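Local coordinates for protein magnesium transporter (PDB 2OUX) that probably carries magnesium ions across the cell membrane as a homodimer, and is represented here by its cytosolic part, at residues A[16-20]-A[46-50]; A[55-60]-A[88-92]; A[159-163]-A[191-195]; A[185-189]-A[206-211]. All coordinates share one frame; numbering follows the deposited sequence.

Interaction 1: residues A[16-20]-A[46-50]; sequences LETLK and LDEKD
Leu19 sets its CD2 methyl against both Leu46 and Asp50. CD2 of Leu19 lies 3.7 Å from CB of Asp50. CD2 of Leu19 is also 3.9 Å from CD1 of Leu46, where the two leucines meet end to end. A chi1 of -174° directs CG of Leu19 away from its own backbone N and toward the other segment. Leu16, one turn earlier, uses its own CD2. CD2 of Leu16 is 3.9 Å from CD2 of Leu46, and these side chains run antiparallel alongside each other. Leu16 has a chi1 of -108°, away from the staggered positions, and its conformation is probably strained. CD2 of Leu16 also touches OD2 of Asp50 at 3.9 Å, with the two side chains roughly perpendicular.

The contact brings the end of helix 8-20 onto the start of helix 48-57, in the all-helical N-terminal part of the cytosolic region. Leu19 also packs on His53 of helix 48-57 and on Phe27 of helix 24-31.

Asp47 is the N-cap of helix 48-57. OD2 of Asp47 takes the N-H of Asp50, with N 2.7 Å away, in a nearly straight bond (173°). The donor arrives almost in line with the C-O bond. The two carboxylates come close, with OD2 of Asp47 3.1 Å from OD2 of Asp50. Two negative charges so near would probably repel, though the N-terminal end of the helix may ease this. CG of Lys20 passes 4.2 Å from OD1 of Asp50, while NZ of Lys20 stays 6.9 Å from that oxygen.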
loop_
_atom_site.group_PDB
_atom_site.type_symbol
_atom_site.label_atom_id
_atom_site.label_comp_id
_atom_site.label_asym_id
_atom_site.label_seq_id
_atom_site.Cartn_x
_atom_site.Cartn_y
_atom_site.Cartn_z
ATOM N N LEU A 16 19.649 -22.589 -11.072
ATOM C CA LEU A 16 19.441 -24.004 -11.405
ATOM C C LEU A 16 20.732 -24.807 -11.271
ATOM O O LEU A 16 20.717 -25.968 -10.868
ATOM C CB LEU A 16 18.910 -24.154 -12.838
ATOM C CG LEU A 16 17.438 -24.569 -12.996
ATOM C CD1 LEU A 16 17.035 -24.547 -14.470
ATOM C CD2 LEU A 16 17.230 -25.951 -12.410
ATOM N N GLU A 17 21.849 -24.180 -11.620
ATOM C CA GLU A 17 23.132 -24.852 -11.536
ATOM C C GLU A 17 23.584 -25.069 -10.097
ATOM O O GLU A 17 24.050 -26.155 -9.756
ATOM C CB GLU A 17 24.189 -24.071 -12.323
ATOM C CG GLU A 17 24.142 -24.351 -13.821
ATOM C CD GLU A 17 24.456 -25.811 -14.154
ATOM O OE1 GLU A 17 25.592 -26.257 -13.878
ATOM O OE2 GLU A 17 23.569 -26.514 -14.688
ATOM N N THR A 18 23.446 -24.055 -9.249
ATOM C CA THR A 18 23.857 -24.214 -7.861
ATOM C C THR A 18 22.979 -25.296 -7.254
ATOM O O THR A 18 23.398 -26.023 -6.354
ATOM C CB THR A 18 23.669 -22.923 -7.036
ATOM O OG1 THR A 18 22.281 -22.747 -6.734
ATOM C CG2 THR A 18 24.176 -21.714 -7.808
ATOM N N LEU A 19 21.756 -25.399 -7.763
ATOM C CA LEU A 19 20.805 -26.386 -7.283
ATOM C C LEU A 19 21.277 -27.788 -7.640
ATOM O O LEU A 19 21.380 -28.658 -6.774
ATOM C CB LEU A 19 19.428 -26.123 -7.895
ATOM C CG LEU A 19 18.266 -26.979 -7.397
ATOM C CD1 LEU A 19 18.214 -26.948 -5.872
ATOM C CD2 LEU A 19 16.961 -26.458 -7.992
ATOM N N LYS A 20 21.568 -28.002 -8.921
ATOM C CA LYS A 20 22.032 -29.304 -9.386
ATOM C C LYS A 20 23.350 -29.689 -8.710
ATOM O O LYS A 20 23.474 -30.786 -8.164
ATOM C CB LYS A 20 22.180 -29.294 -10.914
ATOM C CG LYS A 20 20.847 -29.103 -11.638
ATOM C CD LYS A 20 21.007 -29.004 -13.147
ATOM C CE LYS A 20 21.576 -30.287 -13.754
ATOM N NZ LYS A 20 21.744 -30.186 -15.238
ATOM N N LEU A 46 10.818 -25.608 -12.049
ATOM C CA LEU A 46 11.541 -26.823 -11.698
ATOM C C LEU A 46 10.759 -28.113 -11.906
ATOM O O LEU A 46 9.536 -28.149 -11.735
ATOM C CB LEU A 46 11.988 -26.765 -10.234
ATOM C CG LEU A 46 12.666 -25.484 -9.745
ATOM C CD1 LEU A 46 13.186 -25.695 -8.333
ATOM C CD2 LEU A 46 13.798 -25.112 -10.688
ATOM N N ASP A 47 11.483 -29.172 -12.273
ATOM C CA ASP A 47 10.886 -30.487 -12.458
ATOM C C ASP A 47 10.717 -31.044 -11.050
ATOM O O ASP A 47 11.179 -30.436 -10.087
ATOM C CB ASP A 47 11.800 -31.384 -13.311
ATOM C CG ASP A 47 13.221 -31.511 -12.750
ATOM O OD1 ASP A 47 14.178 -31.543 -13.561
ATOM O OD2 ASP A 47 13.386 -31.596 -11.510
ATOM N N GLU A 48 10.061 -32.188 -10.915
ATOM C CA GLU A 48 9.847 -32.756 -9.593
ATOM C C GLU A 48 11.137 -33.035 -8.831
ATOM O O GLU A 48 11.175 -32.942 -7.601
ATOM C CB GLU A 48 9.029 -34.040 -9.702
ATOM C CG GLU A 48 9.055 -34.874 -8.438
ATOM C CD GLU A 48 8.192 -36.113 -8.539
ATOM O OE1 GLU A 48 8.284 -36.819 -9.572
ATOM O OE2 GLU A 48 7.430 -36.384 -7.583
ATOM N N LYS A 49 12.193 -33.370 -9.559
ATOM C CA LYS A 49 13.475 -33.679 -8.935
ATOM C C LYS A 49 14.073 -32.459 -8.240
ATOM O O LYS A 49 14.429 -32.509 -7.061
ATOM C CB LYS A 49 14.450 -34.214 -9.990
ATOM C CG LYS A 49 13.885 -35.371 -10.800
ATOM C CD LYS A 49 14.801 -35.778 -11.951
ATOM C CE LYS A 49 16.044 -36.517 -11.471
ATOM N NZ LYS A 49 16.867 -37.014 -12.619
ATOM N N ASP A 50 14.177 -31.359 -8.974
ATOM C CA ASP A 50 14.739 -30.142 -8.418
ATOM C C ASP A 50 13.892 -29.550 -7.288
ATOM O O ASP A 50 14.426 -28.913 -6.384
ATOM C CB ASP A 50 14.958 -29.120 -9.533
ATOM C CG ASP A 50 15.933 -29.620 -10.594
ATOM O OD1 ASP A 50 16.990 -30.162 -10.221
ATOM O OD2 ASP A 50 15.654 -29.469 -11.800
#

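Interaction 2: residues A[55-60]-A[88-92]; sequences YNYLSP and YAADM
The hydroxyl of Tyr88 donates a short hydrogen bond from OH to the backbone O of Leu58, at 2.6 Å. A second carbonyl oxygen, Tyr55 O, lies 3.2 Å from OH of Tyr88. The phenol of helix 86-93 thus reaches the turn that joins helix 48-57 to helix 60-67. All three helices belong to the MgtE intracellular N domain, a helical domain of the FliG clan. Leu58 O approaches the rim of the Tyr88 ring, close to the ring plane. The hydroxyl lies above the Leu58 carbonyl plane, 43° out of it.

A chi1 of -176° swings the Tyr88 ring out from its own helix and lets it reach the turn. CE2 of Tyr88 is turned toward Tyr55 and lies 4.0 Å from CB of Tyr55. These two side chains are set roughly perpendicular. CE1 of Tyr88 is 3.6 Å from CG of Pro60. The hydroxyl of Tyr55 points elsewhere and bonds to Tyr43 and Glu83.

Ser59 is the N-cap of helix 60-67 and its side chain caps a backbone N. Glu62 accepts from Ser59 N in return, consistent with a capping box. Pro60, the first residue of that helix, fits against helix 86-93. CB of Pro60 lies 3.7 Å from CB of Asp91. Leu63 and Phe67 of helix 60-67 receive the Met92 side chain, a selenomethionine kinked in its outer half. At the base of that chain, CG of Met92 lies 3.5 Å from the backbone O of Pro60.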
loop_
_atom_site.group_PDB
_atom_site.type_symbol
_atom_site.label_atom_id
_atom_site.label_comp_id
_atom_site.label_asym_id
_atom_site.label_seq_id
_atom_site.Cartn_x
_atom_site.Cartn_y
_atom_site.Cartn_z
ATOM N N TYR A 55 13.361 -28.330 -1.296
ATOM C CA TYR A 55 12.743 -28.536 0.013
ATOM C C TYR A 55 13.818 -28.805 1.061
ATOM O O TYR A 55 13.624 -28.538 2.246
ATOM C CB TYR A 55 11.767 -29.720 -0.033
ATOM C CG TYR A 55 10.620 -29.548 -1.011
ATOM C CD1 TYR A 55 10.147 -30.627 -1.762
ATOM C CD2 TYR A 55 10.011 -28.303 -1.194
ATOM C CE1 TYR A 55 9.100 -30.470 -2.673
ATOM C CE2 TYR A 55 8.961 -28.136 -2.102
ATOM C CZ TYR A 55 8.512 -29.218 -2.836
ATOM O OH TYR A 55 7.490 -29.039 -3.742
ATOM N N ASN A 56 14.957 -29.333 0.621
ATOM C CA ASN A 56 16.052 -29.635 1.538
ATOM C C ASN A 56 16.895 -28.410 1.915
ATOM O O ASN A 56 17.581 -28.419 2.935
ATOM C CB ASN A 56 16.971 -30.710 0.940
ATOM C CG ASN A 56 16.240 -32.013 0.641
ATOM O OD1 ASN A 56 15.422 -32.479 1.439
ATOM N ND2 ASN A 56 16.548 -32.616 -0.504
ATOM N N TYR A 57 16.847 -27.357 1.105
ATOM C CA TYR A 57 17.643 -26.168 1.390
ATOM C C TYR A 57 16.862 -25.008 1.991
ATOM O O TYR A 57 17.447 -23.996 2.379
ATOM C CB TYR A 57 18.347 -25.687 0.121
ATOM C CG TYR A 57 19.252 -26.715 -0.517
ATOM C CD1 TYR A 57 20.134 -27.471 0.252
ATOM C CD2 TYR A 57 19.230 -26.929 -1.892
ATOM C CE1 TYR A 57 20.979 -28.408 -0.334
ATOM C CE2 TYR A 57 20.069 -27.863 -2.489
ATOM C CZ TYR A 57 20.938 -28.600 -1.702
ATOM O OH TYR A 57 21.773 -29.517 -2.288
ATOM N N LEU A 58 15.544 -25.149 2.071
ATOM C CA LEU A 58 14.712 -24.088 2.621
ATOM C C LEU A 58 13.879 -24.579 3.789
ATOM O O LEU A 58 13.346 -25.683 3.763
ATOM C CB LEU A 58 13.798 -23.523 1.535
ATOM C CG LEU A 58 14.552 -22.864 0.380
ATOM C CD1 LEU A 58 13.613 -22.578 -0.770
ATOM C CD2 LEU A 58 15.210 -21.594 0.880
ATOM N N SER A 59 13.788 -23.747 4.817
ATOM C CA SER A 59 13.014 -24.073 6.001
ATOM C C SER A 59 11.535 -23.891 5.677
ATOM O O SER A 59 11.185 -23.270 4.678
ATOM C CB SER A 59 13.383 -23.128 7.137
ATOM O OG SER A 59 12.915 -21.817 6.858
ATOM N N PRO A 60 10.649 -24.445 6.515
ATOM C CA PRO A 60 9.218 -24.291 6.257
ATOM C C PRO A 60 8.819 -22.815 6.223
ATOM O O PRO A 60 7.970 -22.421 5.424
ATOM C CB PRO A 60 8.584 -25.052 7.414
ATOM C CG PRO A 60 9.553 -26.206 7.586
ATOM C CD PRO A 60 10.888 -25.483 7.535
ATOM N N TYR A 88 6.612 -31.690 7.057
ATOM C CA TYR A 88 7.213 -30.498 6.471
ATOM C C TYR A 88 6.120 -29.583 5.913
ATOM O O TYR A 88 6.139 -28.372 6.145
ATOM C CB TYR A 88 8.180 -30.905 5.356
ATOM C CG TYR A 88 8.947 -29.763 4.724
ATOM C CD1 TYR A 88 10.036 -29.175 5.370
ATOM C CD2 TYR A 88 8.612 -29.301 3.458
ATOM C CE1 TYR A 88 10.770 -28.153 4.762
ATOM C CE2 TYR A 88 9.329 -28.284 2.845
ATOM C CZ TYR A 88 10.410 -27.717 3.493
ATOM O OH TYR A 88 11.123 -26.721 2.860
ATOM N N ALA A 89 5.174 -30.165 5.179
ATOM C CA ALA A 89 4.069 -29.403 4.597
ATOM C C ALA A 89 3.279 -28.681 5.683
ATOM O O ALA A 89 2.994 -27.483 5.573
ATOM C CB ALA A 89 3.144 -30.330 3.797
ATOM N N ALA A 90 2.939 -29.412 6.739
ATOM C CA ALA A 90 2.180 -28.842 7.842
ATOM C C ALA A 90 2.895 -27.638 8.455
ATOM O O ALA A 90 2.283 -26.595 8.682
ATOM C CB ALA A 90 1.923 -29.911 8.911
ATOM N N ASP A 91 4.186 -27.778 8.729
ATOM C CA ASP A 91 4.942 -26.676 9.313
ATOM C C ASP A 91 4.934 -25.455 8.398
ATOM O O ASP A 91 4.916 -24.307 8.859
ATOM C CB ASP A 91 6.386 -27.101 9.578
ATOM C CG ASP A 91 6.494 -28.139 10.670
ATOM O OD1 ASP A 91 5.575 -28.191 11.516
ATOM O OD2 ASP A 91 7.502 -28.885 10.693
HETATM N N MSE A 92 4.947 -25.721 7.097
HETATM C CA MSE A 92 4.957 -24.678 6.087
HETATM C C MSE A 92 3.595 -23.985 6.024
HETATM O O MSE A 92 3.526 -22.769 5.844
HETATM C CB MSE A 92 5.331 -25.292 4.732
HETATM C CG MSE A 92 5.569 -24.291 3.616
HETATM SE SE MSE A 92 3.940 -23.732 2.740
HETATM C CE MSE A 92 4.042 -24.883 1.184
#

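Interaction 3: residues A[159-163]-A[191-195]; sequences AMYVL and LRDLI
Met160, a selenomethionine, lays its selenium alongside the branched end of Leu194. SE of Met160 is 3.9 Å from CD2 of Leu194 and 4.1 Å from CG of Leu194. The two side chains run antiparallel where they pass. Bends at chi2 (-65°) and chi3 (-37°) fold the Met160 chain, which starts out at an angle to the other segment but ends near it. SE of Met160 also brushes CD1 of Leu191 at 4.2 Å and CG2 of Ile195 at 4.3 Å.

Leu163 lies one turn along helix 156-166. Its CD1 methyl touches two leucines that lie on the same side of it. CD1 of Leu163 meets CD2 of Leu194 end to end at 3.7 Å. CD1 of Leu163 is 3.8 Å from CD1 of Leu191, and there the side chains point in opposing directions as they pass. CD2 of Leu194 therefore touches both Met160 and Leu163. With chi1 at -167°, Leu194 stretches away from its own backbone N and presents this methyl toward helix 156-166.

These are two helices of the first CBS domain, 156-166 and the short 191-194. The packing between them is entirely apolar. Ile203 of helix 203-206 packs on both Ala159 and Leu194.

The contact also meets the second subunit of the homodimer. Met160 packs on Ile195 of that subunit, and Leu191 packs on its Leu191. Arg192 donates from NH2 to the backbone O atoms of Ala167 and Ala170, and from NH1 to O of Glu171, all of the second subunit.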
loop_
_atom_site.group_PDB
_atom_site.type_symbol
_atom_site.label_atom_id
_atom_site.label_comp_id
_atom_site.label_asym_id
_atom_site.label_seq_id
_atom_site.Cartn_x
_atom_site.Cartn_y
_atom_site.Cartn_z
ATOM N N ALA A 159 5.232 1.979 21.531
ATOM C CA ALA A 159 4.631 1.446 20.314
ATOM C C ALA A 159 5.743 1.086 19.326
ATOM O O ALA A 159 5.707 0.034 18.676
ATOM C CB ALA A 159 3.697 2.491 19.701
HETATM N N MSE A 160 6.732 1.970 19.227
HETATM C CA MSE A 160 7.870 1.791 18.334
HETATM C C MSE A 160 8.744 0.614 18.739
HETATM O O MSE A 160 9.529 0.110 17.930
HETATM C CB MSE A 160 8.723 3.061 18.299
HETATM C CG MSE A 160 8.109 4.231 17.532
HETATM SE SE MSE A 160 7.909 3.905 15.612
HETATM C CE MSE A 160 9.521 2.889 15.337
ATOM N N TYR A 161 8.624 0.179 19.991
ATOM C CA TYR A 161 9.420 -0.950 20.455
ATOM C C TYR A 161 8.809 -2.229 19.905
ATOM O O TYR A 161 9.523 -3.143 19.484
ATOM C CB TYR A 161 9.454 -0.999 21.987
ATOM C CG TYR A 161 10.016 -2.293 22.538
ATOM C CD1 TYR A 161 11.356 -2.634 22.353
ATOM C CD2 TYR A 161 9.198 -3.189 23.224
ATOM C CE1 TYR A 161 11.867 -3.840 22.841
ATOM C CE2 TYR A 161 9.698 -4.396 23.715
ATOM C CZ TYR A 161 11.030 -4.715 23.520
ATOM O OH TYR A 161 11.518 -5.904 24.009
ATOM N N VAL A 162 7.480 -2.291 19.916
ATOM C CA VAL A 162 6.780 -3.456 19.397
ATOM C C VAL A 162 7.169 -3.618 17.934
ATOM O O VAL A 162 7.562 -4.695 17.493
ATOM C CB VAL A 162 5.249 -3.281 19.472
ATOM C CG1 VAL A 162 4.566 -4.423 18.739
ATOM C CG2 VAL A 162 4.794 -3.233 20.920
ATOM N N LEU A 163 7.065 -2.528 17.189
ATOM C CA LEU A 163 7.386 -2.539 15.774
ATOM C C LEU A 163 8.786 -3.052 15.483
ATOM O O LEU A 163 8.960 -3.971 14.686
ATOM C CB LEU A 163 7.215 -1.134 15.206
ATOM C CG LEU A 163 5.806 -0.580 15.415
ATOM C CD1 LEU A 163 5.775 0.900 15.084
ATOM C CD2 LEU A 163 4.823 -1.352 14.552
ATOM N N LEU A 191 1.954 4.635 10.303
ATOM C CA LEU A 191 3.335 4.634 10.750
ATOM C C LEU A 191 3.997 5.974 10.420
ATOM O O LEU A 191 4.817 6.480 11.193
ATOM C CB LEU A 191 4.119 3.493 10.101
ATOM C CG LEU A 191 5.564 3.400 10.599
ATOM C CD1 LEU A 191 5.570 3.265 12.129
ATOM C CD2 LEU A 191 6.251 2.213 9.954
ATOM N N ARG A 192 3.627 6.551 9.280
ATOM C CA ARG A 192 4.196 7.827 8.874
ATOM C C ARG A 192 3.833 8.979 9.817
ATOM O O ARG A 192 4.544 9.975 9.872
ATOM C CB ARG A 192 3.791 8.172 7.434
ATOM C CG ARG A 192 2.311 8.469 7.195
ATOM C CD ARG A 192 2.030 8.659 5.686
ATOM N NE ARG A 192 2.694 9.838 5.129
ATOM C CZ ARG A 192 2.830 10.088 3.829
ATOM N NH1 ARG A 192 2.350 9.244 2.925
ATOM N NH2 ARG A 192 3.452 11.186 3.430
ATOM N N ASP A 193 2.732 8.853 10.549
ATOM C CA ASP A 193 2.346 9.897 11.498
ATOM C C ASP A 193 3.062 9.605 12.796
ATOM O O ASP A 193 3.472 10.507 13.530
ATOM C CB ASP A 193 0.841 9.896 11.749
ATOM C CG ASP A 193 0.075 10.568 10.643
ATOM O OD1 ASP A 193 0.710 11.274 9.838
ATOM O OD2 ASP A 193 -1.159 10.407 10.584
ATOM N N LEU A 194 3.221 8.317 13.055
ATOM C CA LEU A 194 3.886 7.848 14.252
ATOM C C LEU A 194 5.349 8.279 14.336
ATOM O O LEU A 194 5.759 8.902 15.314
ATOM C CB LEU A 194 3.801 6.322 14.313
ATOM C CG LEU A 194 4.173 5.646 15.630
ATOM C CD1 LEU A 194 3.245 6.132 16.742
ATOM C CD2 LEU A 194 4.047 4.135 15.474
ATOM N N ILE A 195 6.137 7.962 13.314
ATOM C CA ILE A 195 7.558 8.289 13.344
ATOM C C ILE A 195 7.923 9.762 13.502
ATOM O O ILE A 195 9.066 10.075 13.861
ATOM C CB ILE A 195 8.300 7.749 12.098
ATOM C CG1 ILE A 195 7.834 8.484 10.839
ATOM C CG2 ILE A 195 8.070 6.252 11.971
ATOM C CD1 ILE A 195 8.737 8.248 9.646
#

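Interaction 4: residues A[185-189]-A[206-211]; sequences LVGVI and ILNERV
Val188 and Asn208 form a single antiparallel bridge of the hydrogen-bonded kind. Asn208 N donates to Val188 O at 2.7 Å, and Val188 N donates to Asn208 O at 3.1 Å. The bridge lays the chain leading from the first CBS domain into the second along the outer strand, 185-190, of the first. On its other side this strand pairs with strand 175-179, where Val186 and Gly187 form a classic beta bulge opposite Val178.

Val188 and Val211 carry much of the apolar contact. CG1 of Val188 lies 3.6 Å from CB of Val211, at a slant. Val188 also packs on Tyr177, a magnesium ligand, and its side chain is about 5 Å from a bound magnesium ion. Gly187 has no side chain, and CD1 of Leu207 comes within 4.2 Å of CA of Gly187.

Asn208 makes an Asx turn: OD1 of Asn208 takes the N-H of Arg210, with N 2.8 Å away. The side chain of Arg210 forms a salt bridge with Glu38 of the second subunit. At the other end of the contact, CD1 of Ile189 is pressed against CD1 of Ile206 at 3.4 Å, tighter than usual for two carbons.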
loop_
_atom_site.group_PDB
_atom_site.type_symbol
_atom_site.label_atom_id
_atom_site.label_comp_id
_atom_site.label_asym_id
_atom_site.label_seq_id
_atom_site.Cartn_x
_atom_site.Cartn_y
_atom_site.Cartn_z
ATOM N N LEU A 185 -11.939 -2.094 18.638
ATOM C CA LEU A 185 -11.190 -1.182 17.774
ATOM C C LEU A 185 -11.621 0.235 18.114
ATOM O O LEU A 185 -12.762 0.619 17.859
ATOM C CB LEU A 185 -11.489 -1.477 16.303
ATOM C CG LEU A 185 -10.840 -0.556 15.258
ATOM C CD1 LEU A 185 -9.310 -0.573 15.392
ATOM C CD2 LEU A 185 -11.279 -1.005 13.871
ATOM N N VAL A 186 -10.713 1.015 18.687
ATOM C CA VAL A 186 -11.047 2.382 19.079
ATOM C C VAL A 186 -10.242 3.487 18.400
ATOM O O VAL A 186 -10.473 4.667 18.651
ATOM C CB VAL A 186 -10.907 2.549 20.607
ATOM C CG1 VAL A 186 -11.844 1.570 21.319
ATOM C CG2 VAL A 186 -9.449 2.313 21.030
ATOM N N GLY A 187 -9.300 3.118 17.539
ATOM C CA GLY A 187 -8.504 4.134 16.881
ATOM C C GLY A 187 -7.459 3.573 15.944
ATOM O O GLY A 187 -7.309 2.354 15.809
ATOM N N VAL A 188 -6.725 4.468 15.295
ATOM C CA VAL A 188 -5.689 4.059 14.355
ATOM C C VAL A 188 -4.674 5.179 14.160
ATOM O O VAL A 188 -4.994 6.355 14.360
ATOM C CB VAL A 188 -6.300 3.718 12.974
ATOM C CG1 VAL A 188 -6.969 4.953 12.371
ATOM C CG2 VAL A 188 -5.221 3.201 12.034
ATOM N N ILE A 189 -3.453 4.801 13.791
ATOM C CA ILE A 189 -2.393 5.760 13.514
ATOM C C ILE A 189 -1.471 5.154 12.465
ATOM O O ILE A 189 -1.033 4.020 12.602
ATOM C CB ILE A 189 -1.566 6.146 14.787
ATOM C CG1 ILE A 189 -0.677 7.349 14.458
ATOM C CG2 ILE A 189 -0.675 4.992 15.241
ATOM C CD1 ILE A 189 -0.113 8.057 15.668
ATOM N N ILE A 206 -2.275 11.269 19.812
ATOM C CA ILE A 206 -2.055 11.473 18.391
ATOM C C ILE A 206 -2.804 10.499 17.482
ATOM O O ILE A 206 -2.746 10.628 16.259
ATOM C CB ILE A 206 -0.549 11.407 18.053
ATOM C CG1 ILE A 206 0.061 10.133 18.639
ATOM C CG2 ILE A 206 0.155 12.651 18.586
ATOM C CD1 ILE A 206 1.451 9.842 18.139
ATOM N N LEU A 207 -3.515 9.540 18.076
ATOM C CA LEU A 207 -4.265 8.548 17.307
ATOM C C LEU A 207 -5.464 9.178 16.598
ATOM O O LEU A 207 -5.911 10.266 16.961
ATOM C CB LEU A 207 -4.740 7.416 18.231
ATOM C CG LEU A 207 -5.859 7.741 19.237
ATOM C CD1 LEU A 207 -7.212 7.722 18.537
ATOM C CD2 LEU A 207 -5.866 6.715 20.343
ATOM N N ASN A 208 -5.984 8.503 15.577
ATOM C CA ASN A 208 -7.145 9.024 14.863
ATOM C C ASN A 208 -8.377 8.313 15.390
ATOM O O ASN A 208 -8.440 7.084 15.371
ATOM C CB ASN A 208 -7.031 8.763 13.367
ATOM C CG ASN A 208 -8.016 9.583 12.560
ATOM O OD1 ASN A 208 -9.147 9.832 12.992
ATOM N ND2 ASN A 208 -7.593 10.008 11.374
ATOM N N GLU A 209 -9.357 9.081 15.854
ATOM C CA GLU A 209 -10.587 8.497 16.379
ATOM C C GLU A 209 -11.500 8.016 15.269
ATOM O O GLU A 209 -12.250 7.067 15.461
ATOM C CB GLU A 209 -11.358 9.502 17.230
ATOM C CG GLU A 209 -10.641 9.972 18.472
ATOM C CD GLU A 209 -11.586 10.635 19.456
ATOM O OE1 GLU A 209 -12.368 11.517 19.038
ATOM O OE2 GLU A 209 -11.542 10.268 20.649
ATOM N N ARG A 210 -11.451 8.674 14.115
ATOM C CA ARG A 210 -12.301 8.290 12.988
ATOM C C ARG A 210 -11.704 7.159 12.148
ATOM O O ARG A 210 -11.457 7.316 10.952
ATOM C CB ARG A 210 -12.586 9.502 12.101
ATOM C CG ARG A 210 -13.408 10.582 12.780
ATOM C CD ARG A 210 -13.641 11.748 11.838
ATOM N NE ARG A 210 -14.473 11.366 10.696
ATOM C CZ ARG A 210 -15.788 11.175 10.758
ATOM N NH1 ARG A 210 -16.428 11.334 11.910
ATOM N NH2 ARG A 210 -16.467 10.831 9.668
ATOM N N VAL A 211 -11.478 6.014 12.779
ATOM C CA VAL A 211 -10.923 4.871 12.073
ATOM C C VAL A 211 -12.001 4.200 11.229
ATOM O O VAL A 211 -13.097 3.919 11.706
ATOM C CB VAL A 211 -10.303 3.851 13.056
ATOM C CG1 VAL A 211 -11.300 3.504 14.154
ATOM C CG2 VAL A 211 -9.867 2.612 12.305
#

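In the fold
From the N terminus, interaction 1 comes first and closes a loop that holds helices 24-31 and 36-43. Interaction 2 follows in series and closes a second loop, with helices 60-67 and 79-83. The two share helix 48-57, and Leu19 of one packs on Tyr57 of the other. Both belong to the helical N-terminal region. The chain then enters the CBS region. Here interactions 3 and 4 cross: segment 185-189 lies between the segments of interaction 3, and 206-211 follows both. Interaction 3 joins two helices of the first CBS domain. Interaction 4 ties its edge strand to the loop after helix 203-206. They touch through Leu194 and Ile189.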